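Local coordinates for protein periplasmic sensor hybrid histidine kinase (Anaeromyxobacter dehalogenans, PDB 4K0D) that probably senses periplasmic signals through this helical-bundle domain and passes them to its cytoplasmic histidine kinase, which uses ATP to phosphorylate a histidine, at residues Asp10-Leu15 / Ala139-Thr144; Ser28-Val33 / Glu121-Leu126; Arg57-Ala62 / Pro88-Ala93; Ala64-Leu69 / Ala77-Ile82; Lys71-Ala76 / Gln135-Gly140. One frame throughout, in Å; residues are numbered along the deposited sequence.

How the interactions relate
The chain begins with the short helix 7-13, which interaction 1 ties to the end of helix 117-145, closing a loop around almost the whole domain. Inside it, interaction 2 joins helix 16-42 to helix 117-145. Interaction 3 nests within that loop, pairing helix 46-68 with helix 73-102, and interaction 4 nests within interaction 3, nearer the turn that links the same two helices. Interaction 5 starts within that turn and reaches helix 117-145, so it crosses interactions 2, 3 and 4, while it shares A139 and G140 with interaction 1. Interaction 2 touches both 3 and 4, and interaction 4 touches 5 through K71.

Interaction 1 of 5, residues Asp10-Leu15 / Ala139-Thr144; sequences DAQLEL and AGASHT. With ZN (zinc ion), chain I; ZN (zinc ion), chain J.
L13 lays its CD2 methyl over the hydroxyl of S142, with CD2 3.3 Å from OG and more loosely 3.9 Å from CA of the same serine. CD2 is the branch that makes the close approach. S142 OG has its own polar partner: its chi1 of -63° places it beside its own backbone N and within reach of the carbonyl O of D138 one turn earlier, to which it is hydrogen-bonded. The leucine thus covers a hydroxyl already satisfied by its own helix. Next to this, Q12 stretches its chain out in full and brings NE2 to 3.8 Å from CB of A141, a light touch at the exposed margin.

The metal chemistry lies away from this small patch. One turn apart on the 10-15 segment, D10 OD1 binds a zinc ion at 2.0 Å and E14 OE2 binds the same ion at 1.9 Å, while H32 of the second subunit supplies a further ligand. A salt bridge from R58 of that subunit to E14 OE1 steadies the other oxygen of the carboxylate. On the 139-144 segment, H143 ND1 reaches a different zinc at 2.2 Å, shared with E121 of the second subunit. The contact joins the short N-terminal helix to the last helix of the bundle, beside the carboxylate and histidine zinc sites that span the two subunits.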
# COMPACT_ATOMS: atom_id res chain seq x y z
N ASP B 10 15.00 -6.05 11.00
CA ASP B 10 13.70 -6.58 10.67
C ASP B 10 12.67 -5.55 11.07
O ASP B 10 11.70 -5.35 10.38
CB ASP B 10 13.38 -7.86 11.39
CG ASP B 10 12.15 -8.50 10.84
OD1 ASP B 10 11.86 -8.25 9.65
OD2 ASP B 10 11.42 -9.20 11.57
N ALA B 11 12.91 -4.89 12.19
CA ALA B 11 11.93 -3.99 12.74
C ALA B 11 11.80 -2.79 11.79
O ALA B 11 10.69 -2.26 11.49
CB ALA B 11 12.40 -3.59 14.11
N GLN B 12 12.94 -2.34 11.31
CA GLN B 12 12.95 -1.29 10.34
C GLN B 12 12.17 -1.73 9.06
O GLN B 12 11.26 -1.01 8.62
CB GLN B 12 14.40 -0.84 10.03
CG GLN B 12 14.48 0.49 9.34
CD GLN B 12 15.89 0.82 8.84
OE1 GLN B 12 16.89 0.36 9.40
NE2 GLN B 12 15.95 1.59 7.76
N LEU B 13 12.52 -2.88 8.48
CA LEU B 13 11.94 -3.30 7.21
C LEU B 13 10.45 -3.63 7.34
O LEU B 13 9.70 -3.53 6.35
CB LEU B 13 12.67 -4.51 6.67
CG LEU B 13 14.07 -4.20 6.11
CD1 LEU B 13 14.62 -5.35 5.35
CD2 LEU B 13 14.01 -2.98 5.19
N GLU B 14 10.01 -4.01 8.54
CA GLU B 14 8.62 -4.46 8.73
C GLU B 14 7.67 -3.27 8.79
O GLU B 14 6.45 -3.43 8.85
CB GLU B 14 8.48 -5.33 10.01
CG GLU B 14 9.12 -6.73 9.92
CD GLU B 14 8.41 -7.68 8.95
OE1 GLU B 14 7.27 -7.43 8.57
OE2 GLU B 14 9.00 -8.69 8.55
N LEU B 15 8.22 -2.08 8.84
CA LEU B 15 7.41 -0.89 8.75
C LEU B 15 6.92 -0.62 7.31
O LEU B 15 5.96 0.10 7.11
CB LEU B 15 8.16 0.31 9.27
CG LEU B 15 8.38 0.37 10.78
CD1 LEU B 15 9.39 1.46 11.06
CD2 LEU B 15 7.10 0.66 11.49
N ALA B 139 13.29 1.17 -0.68
CA ALA B 139 14.02 0.30 -1.58
C ALA B 139 15.56 0.41 -1.33
O ALA B 139 16.30 -0.59 -1.32
CB ALA B 139 13.68 0.65 -3.02
N GLY B 140 16.04 1.62 -1.07
CA GLY B 140 17.45 1.83 -0.77
C GLY B 140 17.81 1.25 0.61
O GLY B 140 18.92 0.74 0.81
N ALA B 141 16.91 1.32 1.58
CA ALA B 141 17.26 0.83 2.90
C ALA B 141 17.28 -0.69 2.87
O ALA B 141 18.17 -1.33 3.40
CB ALA B 141 16.30 1.34 3.94
N SER B 142 16.28 -1.28 2.24
CA SER B 142 16.27 -2.72 2.06
C SER B 142 17.53 -3.22 1.39
O SER B 142 18.13 -4.21 1.83
CB SER B 142 15.10 -3.12 1.21
OG SER B 142 13.97 -2.75 1.92
N HIS B 143 17.90 -2.56 0.30
CA HIS B 143 19.04 -3.01 -0.44
C HIS B 143 20.26 -3.05 0.45
O HIS B 143 21.01 -4.03 0.45
CB HIS B 143 19.35 -2.12 -1.63
CG HIS B 143 20.48 -2.63 -2.45
ND1 HIS B 143 20.32 -3.61 -3.40
CD2 HIS B 143 21.81 -2.35 -2.41
CE1 HIS B 143 21.50 -3.89 -3.94
NE2 HIS B 143 22.41 -3.14 -3.36
N THR B 144 20.44 -1.97 1.21
CA THR B 144 21.62 -1.79 2.03
C THR B 144 21.59 -2.84 3.12
O THR B 144 22.58 -3.47 3.43
CB THR B 144 21.60 -0.41 2.67
OG1 THR B 144 21.90 0.57 1.68
CG2 THR B 144 22.62 -0.31 3.80
ZN ZN I . 10.86 -9.08 8.15
ZN ZN J . 18.47 -3.79 -4.57

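Interaction 2 of 5, residues Ser28-Val33 / Glu121-Leu126; sequences SAVLHV and EELLSL. With ZN (zinc ion), chain C; NA (sodium ion), chain L.
V30 has a chi1 of 165°, which turns CG1 away from its own backbone N and CG2 away from its carbonyl carbon, fanning the two methyls toward different leucines. L124 answers with a chi1 of -68°, its CG opposite the carbonyl carbon and its two methyls spread across the gap. The setting is a helical-bundle sensor domain, in which helix 16-42 and helix 117-145 run antiparallel; over these short segments the axes lie 10.4 Å apart at an angle of 167°.

V30 uses both methyls. Its CG1 lies 4.0 Å from CD2 of L124, the two side chains lying alongside and pointing opposite ways, whereas CG2 meets CD2 of L123 at 4.1 Å. L31, one residue further along, runs roughly perpendicular to L124 and brings its CD2 to 4.2 Å from CD1 of that leucine. L124 is thus engaged on both of its methyls by consecutive residues of the other helix. All four side chains are buried, and their meeting is purely apolar.

Beyond this patch, L123 also rests on I82 and A85 of helix 73-102, and L31 packs on L146 of the second subunit. H32 and E121 bind metals instead: H32 ND1 binds a zinc ion that is held jointly with acidic residues of the second subunit. On the other helix, E121 presents OE1 to a sodium ion at 2.4 Å.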
# COMPACT_ATOMS: atom_id res chain seq x y z
N SER B 28 -7.67 6.55 -0.12
CA SER B 28 -9.07 6.04 -0.24
C SER B 28 -10.13 6.82 0.62
O SER B 28 -11.24 7.19 0.13
CB SER B 28 -9.05 4.56 0.08
OG SER B 28 -10.13 3.86 -0.48
N ALA B 29 -9.78 7.19 1.84
CA ALA B 29 -10.73 7.90 2.72
C ALA B 29 -11.03 9.27 2.08
O ALA B 29 -12.11 9.84 2.19
CB ALA B 29 -10.13 8.06 4.15
N VAL B 30 -10.04 9.84 1.43
CA VAL B 30 -10.19 11.14 0.86
C VAL B 30 -11.10 11.02 -0.35
O VAL B 30 -12.06 11.80 -0.48
CB VAL B 30 -8.81 11.77 0.48
CG1 VAL B 30 -8.98 12.96 -0.43
CG2 VAL B 30 -8.12 12.18 1.71
N LEU B 31 -10.85 10.03 -1.21
CA LEU B 31 -11.74 9.78 -2.33
C LEU B 31 -13.14 9.58 -1.82
O LEU B 31 -14.09 10.09 -2.40
CB LEU B 31 -11.37 8.52 -3.09
CG LEU B 31 -10.18 8.76 -4.02
CD1 LEU B 31 -9.57 7.48 -4.55
CD2 LEU B 31 -10.60 9.65 -5.18
N HIS B 32 -13.27 8.82 -0.75
CA HIS B 32 -14.56 8.34 -0.30
C HIS B 32 -15.34 9.55 0.24
O HIS B 32 -16.52 9.66 0.01
CB HIS B 32 -14.47 7.18 0.71
CG HIS B 32 -15.82 6.60 1.08
ND1 HIS B 32 -16.50 5.73 0.28
CD2 HIS B 32 -16.61 6.82 2.16
CE1 HIS B 32 -17.67 5.43 0.82
NE2 HIS B 32 -17.77 6.07 1.97
N VAL B 33 -14.67 10.48 0.90
CA VAL B 33 -15.37 11.68 1.34
C VAL B 33 -15.85 12.47 0.10
O VAL B 33 -16.92 13.01 0.09
CB VAL B 33 -14.51 12.60 2.22
CG1 VAL B 33 -15.14 13.97 2.28
CG2 VAL B 33 -14.29 12.00 3.72
N GLU B 121 -7.56 17.08 -4.99
CA GLU B 121 -6.50 16.71 -5.93
C GLU B 121 -5.15 17.10 -5.40
O GLU B 121 -4.17 16.45 -5.64
CB GLU B 121 -6.73 17.41 -7.27
CG GLU B 121 -7.85 16.80 -8.02
CD GLU B 121 -7.58 15.36 -8.35
OE1 GLU B 121 -6.53 15.08 -8.96
OE2 GLU B 121 -8.40 14.49 -7.99
N GLU B 122 -5.09 18.19 -4.67
CA GLU B 122 -3.85 18.63 -4.14
C GLU B 122 -3.41 17.63 -3.06
O GLU B 122 -2.26 17.13 -3.03
CB GLU B 122 -4.04 20.02 -3.58
CG GLU B 122 -2.84 20.61 -2.96
CD GLU B 122 -2.95 22.13 -2.82
OE1 GLU B 122 -3.89 22.72 -3.42
OE2 GLU B 122 -2.09 22.71 -2.12
N LEU B 123 -4.32 17.30 -2.18
CA LEU B 123 -4.02 16.36 -1.12
C LEU B 123 -3.61 15.03 -1.73
O LEU B 123 -2.66 14.39 -1.28
CB LEU B 123 -5.25 16.20 -0.25
CG LEU B 123 -5.10 15.42 1.03
CD1 LEU B 123 -3.77 15.62 1.73
CD2 LEU B 123 -6.26 15.88 1.93
N LEU B 124 -4.32 14.59 -2.76
CA LEU B 124 -3.98 13.29 -3.30
C LEU B 124 -2.64 13.36 -4.00
O LEU B 124 -1.89 12.38 -4.01
CB LEU B 124 -5.00 12.84 -4.29
CG LEU B 124 -6.35 12.53 -3.65
CD1 LEU B 124 -7.37 12.23 -4.76
CD2 LEU B 124 -6.15 11.33 -2.67
N SER B 125 -2.34 14.51 -4.59
CA SER B 125 -1.08 14.66 -5.29
C SER B 125 0.07 14.53 -4.28
O SER B 125 1.03 13.78 -4.51
CB SER B 125 -1.02 16.00 -6.01
OG SER B 125 0.33 16.30 -6.37
N LEU B 126 -0.00 15.31 -3.19
CA LEU B 126 0.94 15.19 -2.13
C LEU B 126 1.10 13.75 -1.69
O LEU B 126 2.20 13.25 -1.52
CB LEU B 126 0.49 15.99 -0.92
CG LEU B 126 0.66 17.48 -1.03
CD1 LEU B 126 0.10 18.15 0.24
CD2 LEU B 126 2.13 17.83 -1.22
ZN ZN C . -15.80 4.84 -1.41
NA NA L . -6.76 12.84 -9.90

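Interaction 3 of 5, residues Arg57-Ala62 / Pro88-Ala93; sequences RRLEGA and PFEKAA
L59 makes the apolar part of the contact with F89 and the CG of E90, and E60 and E90 make the polar part. CD2 of L59 lies 3.8 Å from CG of E90, the leucine and glutamate chains passing side by side with their ends in opposite senses, and the same methyl stands 4.0 Å from CD2 of F89, at the edge of the ring and near its plane. A single leucine branch therefore touches both an aromatic edge and the aliphatic stem of a glutamate.

Beside it the carboxylates of E60 and E90 come together, their planes 52° apart. OE2 of E60 is 2.6 Å from OE1 of E90, a distance at which one of the acids probably carries a proton; OE2 of E90 also lies 3.1 Å from CG of E60. A bend at chi2 (144°) turns the E60 acid toward the other helix, and E90 reaches out nearly extended to meet it.

The backbones run antiparallel, with their axes 11.3 Å apart. L59 reaches further inward to L26 and A29 of helix 16-42, F89 covers M119 and R120 of helix 117-145, and E90 also rests on L56. With leucine and phenylalanine directed inward, E60 exposed and E90 partly covered, helices 46-68 and 73-102 close one side of the bundle against those two long helices.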
# COMPACT_ATOMS: atom_id res chain seq x y z
N ARG B 57 -15.76 10.27 9.46
CA ARG B 57 -15.16 9.53 10.58
C ARG B 57 -14.07 8.58 10.10
O ARG B 57 -13.02 8.46 10.73
CB ARG B 57 -16.22 8.73 11.37
CG ARG B 57 -17.27 9.64 12.04
N ARG B 58 -14.32 7.92 8.98
CA ARG B 58 -13.30 7.12 8.35
C ARG B 58 -12.04 7.94 7.96
O ARG B 58 -10.92 7.50 8.19
CB ARG B 58 -13.89 6.46 7.15
CG ARG B 58 -12.88 5.74 6.36
CD ARG B 58 -13.58 5.03 5.22
NE ARG B 58 -12.64 4.58 4.22
CZ ARG B 58 -12.99 4.13 3.02
NH1 ARG B 58 -14.27 4.03 2.69
NH2 ARG B 58 -12.04 3.78 2.14
N LEU B 59 -12.21 9.13 7.40
CA LEU B 59 -11.08 9.95 7.07
C LEU B 59 -10.34 10.35 8.32
O LEU B 59 -9.13 10.36 8.34
CB LEU B 59 -11.49 11.19 6.30
CG LEU B 59 -10.39 12.18 5.96
CD1 LEU B 59 -9.22 11.55 5.17
CD2 LEU B 59 -11.02 13.36 5.17
N GLU B 60 -11.04 10.74 9.37
CA GLU B 60 -10.30 11.12 10.57
C GLU B 60 -9.45 9.90 11.08
O GLU B 60 -8.31 10.07 11.51
CB GLU B 60 -11.25 11.61 11.66
CG GLU B 60 -11.80 12.96 11.41
CD GLU B 60 -13.29 13.14 11.88
OE1 GLU B 60 -13.85 12.28 12.58
OE2 GLU B 60 -13.91 14.15 11.51
N GLY B 61 -10.00 8.70 11.01
CA GLY B 61 -9.28 7.48 11.43
C GLY B 61 -8.09 7.19 10.53
O GLY B 61 -7.03 6.83 11.00
N ALA B 62 -8.25 7.32 9.22
CA ALA B 62 -7.14 7.07 8.30
C ALA B 62 -6.03 8.09 8.50
O ALA B 62 -4.83 7.77 8.35
CB ALA B 62 -7.60 7.13 6.85
N PRO B 88 -9.05 21.16 6.90
CA PRO B 88 -9.72 22.12 6.03
C PRO B 88 -10.61 21.41 5.01
O PRO B 88 -11.69 21.88 4.62
CB PRO B 88 -8.56 22.84 5.28
CG PRO B 88 -7.35 22.55 6.00
CD PRO B 88 -7.58 21.29 6.84
N PHE B 89 -10.16 20.25 4.57
CA PHE B 89 -10.92 19.56 3.56
C PHE B 89 -12.17 19.03 4.24
O PHE B 89 -13.25 19.13 3.70
CB PHE B 89 -10.06 18.48 2.99
CG PHE B 89 -10.74 17.60 2.03
CD1 PHE B 89 -11.07 18.03 0.79
CD2 PHE B 89 -11.01 16.27 2.37
CE1 PHE B 89 -11.63 17.19 -0.12
CE2 PHE B 89 -11.61 15.41 1.46
CZ PHE B 89 -11.92 15.87 0.22
N GLU B 90 -12.04 18.53 5.45
CA GLU B 90 -13.24 18.04 6.12
C GLU B 90 -14.21 19.18 6.35
O GLU B 90 -15.42 19.00 6.26
CB GLU B 90 -12.93 17.43 7.48
CG GLU B 90 -12.48 16.01 7.43
CD GLU B 90 -12.60 15.35 8.77
OE1 GLU B 90 -13.65 14.77 9.04
OE2 GLU B 90 -11.64 15.40 9.54
N LYS B 91 -13.67 20.34 6.70
CA LYS B 91 -14.51 21.46 7.10
C LYS B 91 -15.35 21.90 5.90
O LYS B 91 -16.56 22.18 6.03
CB LYS B 91 -13.67 22.61 7.65
CG LYS B 91 -14.51 23.80 8.13
N ALA B 92 -14.72 21.93 4.73
CA ALA B 92 -15.45 22.23 3.48
C ALA B 92 -16.48 21.17 3.18
O ALA B 92 -17.57 21.44 2.63
CB ALA B 92 -14.51 22.31 2.33
N ALA B 93 -16.15 19.94 3.51
CA ALA B 93 -17.06 18.85 3.19
C ALA B 93 -18.30 18.97 4.07
O ALA B 93 -19.38 18.78 3.60
CB ALA B 93 -16.37 17.49 3.38

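Interaction 4 of 5, residues Ala64-Leu69 / Ala77-Ile82; sequences ARFAAL and ALSGRI
The hydroxyl OG of S79 lies 3.9 Å from CE2 of F66, a van der Waals contact in which the oxygen approaches the ring obliquely. F66 turns its CG away from the backbone N (chi1 180°), which carries the ring out from helix 46-68 toward helix 73-102. S79 OG is likewise anti to its N (chi1 -179°), a position that sets the hydroxyl beside the phenylalanine. Slightly farther away, CD1 of I82 stands 4.4 Å from the same CE2, again oblique to the ring. One ring carbon therefore meets both partners, which sit three residues apart, nearly one helical turn, on helix 73-102.

Helix 46-68 ends here, where the bonds from A68 N and L69 N back along the chain are weak. F66 O and L69 O both accept from K71 NZ, and that lysine also makes a cation-pi contact with the F66 ring. F130 meets the same ring edge-to-face, L26 of helix 16-42 touches both F66 and I82, and L123 and L126 of helix 117-145 reach I82.

The contact thus joins the last turns of helix 46-68 to the early turns of helix 73-102, near the link between them. F66, S79 and I82 are all buried, yet no directional bond passes between the segments; the chemistry implies loose van der Waals packing, with the phenylalanine ring as its common surface.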
# COMPACT_ATOMS: atom_id res chain seq x y z
N ALA B 64 -5.30 9.51 11.25
CA ALA B 64 -4.66 9.24 12.53
C ALA B 64 -3.72 8.05 12.37
O ALA B 64 -2.57 8.13 12.82
CB ALA B 64 -5.71 9.02 13.65
N ARG B 65 -4.14 6.99 11.67
CA ARG B 65 -3.21 5.86 11.42
C ARG B 65 -1.99 6.31 10.66
O ARG B 65 -0.89 5.85 10.92
CB ARG B 65 -3.88 4.74 10.66
CG ARG B 65 -4.99 4.04 11.46
CD ARG B 65 -5.83 3.14 10.53
NE ARG B 65 -5.02 2.22 9.70
CZ ARG B 65 -5.06 2.17 8.36
NH1 ARG B 65 -5.86 3.00 7.72
NH2 ARG B 65 -4.31 1.29 7.68
N PHE B 66 -2.16 7.19 9.68
CA PHE B 66 -1.04 7.61 8.89
C PHE B 66 -0.10 8.51 9.66
O PHE B 66 1.10 8.39 9.51
CB PHE B 66 -1.53 8.36 7.67
CG PHE B 66 -0.42 8.86 6.79
CD1 PHE B 66 0.23 7.98 5.95
CD2 PHE B 66 -0.11 10.21 6.73
CE1 PHE B 66 1.22 8.45 5.08
CE2 PHE B 66 0.85 10.69 5.88
CZ PHE B 66 1.52 9.81 5.07
N ALA B 67 -0.65 9.40 10.47
CA ALA B 67 0.15 10.26 11.31
C ALA B 67 0.97 9.46 12.35
O ALA B 67 2.03 9.91 12.79
CB ALA B 67 -0.74 11.22 12.02
N ALA B 68 0.50 8.27 12.71
CA ALA B 68 1.16 7.53 13.81
C ALA B 68 2.44 6.85 13.39
O ALA B 68 3.28 6.55 14.24
CB ALA B 68 0.23 6.50 14.38
N LEU B 69 2.62 6.59 12.09
CA LEU B 69 3.76 5.76 11.66
C LEU B 69 5.02 6.60 11.41
O LEU B 69 4.91 7.73 10.95
CB LEU B 69 3.39 5.00 10.39
CG LEU B 69 2.32 3.96 10.61
CD1 LEU B 69 1.72 3.38 9.27
CD2 LEU B 69 2.84 2.84 11.54
N ALA B 77 8.42 15.97 5.40
CA ALA B 77 7.97 17.23 4.82
C ALA B 77 6.54 17.10 4.28
O ALA B 77 5.57 17.72 4.80
CB ALA B 77 8.90 17.61 3.67
N LEU B 78 6.43 16.31 3.22
CA LEU B 78 5.17 16.10 2.56
C LEU B 78 4.13 15.71 3.65
O LEU B 78 3.09 16.32 3.75
CB LEU B 78 5.31 15.01 1.51
CG LEU B 78 6.39 15.15 0.44
CD1 LEU B 78 5.94 14.40 -0.82
CD2 LEU B 78 6.63 16.63 0.10
N SER B 79 4.49 14.76 4.49
CA SER B 79 3.65 14.25 5.56
C SER B 79 2.98 15.36 6.37
O SER B 79 1.76 15.37 6.55
CB SER B 79 4.50 13.36 6.48
OG SER B 79 3.73 12.80 7.52
N GLY B 80 3.78 16.27 6.91
CA GLY B 80 3.26 17.33 7.75
C GLY B 80 2.17 18.10 7.04
O GLY B 80 1.15 18.48 7.64
N ARG B 81 2.38 18.32 5.75
CA ARG B 81 1.47 19.15 4.97
C ARG B 81 0.22 18.33 4.61
O ARG B 81 -0.89 18.85 4.59
CB ARG B 81 2.13 19.72 3.70
N ILE B 82 0.39 17.03 4.35
CA ILE B 82 -0.74 16.20 4.06
C ILE B 82 -1.69 16.29 5.24
O ILE B 82 -2.90 16.60 5.11
CB ILE B 82 -0.30 14.74 3.79
CG1 ILE B 82 0.48 14.66 2.49
CG2 ILE B 82 -1.47 13.79 3.64
CD1 ILE B 82 1.28 13.40 2.39

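Interaction 5 of 5, residues Lys71-Ala76 / Gln135-Gly140; sequences KSPEGA and QAHDAG. With ZN (zinc ion), chain K.
S72 lays its CB over one face of the H137 ring: CB stands 3.5 Å from the ring centroid and only 7° off the ring normal, a CH-pi contact almost exactly over the centre. OG meanwhile sits in the crowded position between the backbone N and the carbonyl carbon (chi1 70°). S72 is the N-cap residue of helix 73-102, its OG accepting from G75 N at 3.3 Å. The serine therefore works twice, with oxygen for the helix start and carbon for the imidazole.

The edge of the ring is held by metal. H137 ND1 binds a zinc ion at 2.1 Å, and OE1 of E74 binds the same ion at 2.0 Å; OE2 of E74 follows at a longer 2.7 Å. E74 reaches the ion through a bent chain, and its OE1 arrives at the imidazole edge, near its plane, and lies 3.3 Å from CB of H137. The carboxylate and ring planes stand 63° apart. Two further atoms complete the zinc's surroundings. CD of P73 also touches the ring lightly, 4.1 Å from CE1.

S72 N is bonded to Q134 OE1, which anchors the loop before the helix to helix 117-145, while D138 turns its carboxylate to R19 of helix 16-42. Thus the start of helix 73-102 is tied by zinc, ring face and a backbone-to-side-chain hydrogen bond to helix 117-145, which in turn reaches helix 16-42.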
# COMPACT_ATOMS: atom_id res chain seq x y z
N LYS B 71 8.16 8.05 9.38
CA LYS B 71 8.34 8.23 7.95
C LYS B 71 9.82 8.59 7.71
O LYS B 71 10.54 8.94 8.63
CB LYS B 71 7.41 9.29 7.41
CG LYS B 71 5.93 8.92 7.68
CD LYS B 71 4.99 10.10 7.53
CE LYS B 71 3.55 9.76 7.99
NZ LYS B 71 3.48 9.62 9.44
N SER B 72 10.26 8.40 6.49
CA SER B 72 11.61 8.75 6.12
C SER B 72 11.73 10.29 6.20
O SER B 72 10.74 11.00 6.23
CB SER B 72 11.83 8.28 4.70
OG SER B 72 11.05 9.10 3.83
N PRO B 73 12.96 10.81 6.17
CA PRO B 73 13.07 12.28 6.26
C PRO B 73 12.47 13.06 5.09
O PRO B 73 11.87 14.12 5.26
CB PRO B 73 14.58 12.49 6.43
CG PRO B 73 15.08 11.11 7.02
CD PRO B 73 14.27 10.13 6.24
N GLU B 74 12.60 12.50 3.90
CA GLU B 74 11.98 13.05 2.70
C GLU B 74 10.46 13.16 2.84
O GLU B 74 9.82 14.14 2.38
CB GLU B 74 12.28 12.10 1.53
CG GLU B 74 13.74 11.70 1.41
CD GLU B 74 14.12 10.37 2.04
OE1 GLU B 74 14.49 9.46 1.26
OE2 GLU B 74 14.14 10.24 3.29
N GLY B 75 9.88 12.13 3.45
CA GLY B 75 8.44 12.03 3.55
C GLY B 75 7.95 13.06 4.53
O GLY B 75 6.94 13.69 4.29
N ALA B 76 8.71 13.23 5.60
CA ALA B 76 8.29 13.98 6.77
C ALA B 76 7.82 15.39 6.44
O ALA B 76 6.95 15.94 7.13
CB ALA B 76 9.43 14.04 7.75
N GLN B 135 8.82 5.01 -1.03
CA GLN B 135 9.16 3.78 -1.70
C GLN B 135 10.65 3.76 -2.12
O GLN B 135 11.39 2.78 -1.88
CB GLN B 135 8.27 3.66 -2.93
CG GLN B 135 8.69 2.51 -3.77
CD GLN B 135 7.74 2.21 -4.88
OE1 GLN B 135 6.68 1.57 -4.69
NE2 GLN B 135 8.11 2.64 -6.08
N ALA B 136 11.12 4.87 -2.67
CA ALA B 136 12.51 4.95 -3.11
C ALA B 136 13.37 4.82 -1.90
O ALA B 136 14.38 4.10 -1.91
CB ALA B 136 12.77 6.25 -3.85
N HIS B 137 12.97 5.44 -0.79
CA HIS B 137 13.78 5.34 0.41
C HIS B 137 13.77 3.92 0.99
O HIS B 137 14.80 3.40 1.35
CB HIS B 137 13.37 6.37 1.45
CG HIS B 137 13.93 6.13 2.82
ND1 HIS B 137 14.90 6.92 3.40
CD2 HIS B 137 13.59 5.21 3.76
CE1 HIS B 137 15.15 6.50 4.62
NE2 HIS B 137 14.37 5.46 4.87
N ASP B 138 12.62 3.27 1.02
CA ASP B 138 12.55 1.91 1.51
C ASP B 138 13.31 0.94 0.62
O ASP B 138 13.90 -0.01 1.11
CB ASP B 138 11.12 1.42 1.59
CG ASP B 138 10.29 2.18 2.62
OD1 ASP B 138 10.82 2.86 3.53
OD2 ASP B 138 9.08 2.09 2.48
N ALA B 139 13.29 1.17 -0.68
CA ALA B 139 14.02 0.30 -1.58
C ALA B 139 15.56 0.41 -1.33
O ALA B 139 16.30 -0.59 -1.32
CB ALA B 139 13.68 0.65 -3.02
N GLY B 140 16.04 1.62 -1.07
CA GLY B 140 17.45 1.83 -0.77
C GLY B 140 17.81 1.25 0.61
O GLY B 140 18.92 0.74 0.81
ZN ZN K . 15.89 8.41 2.30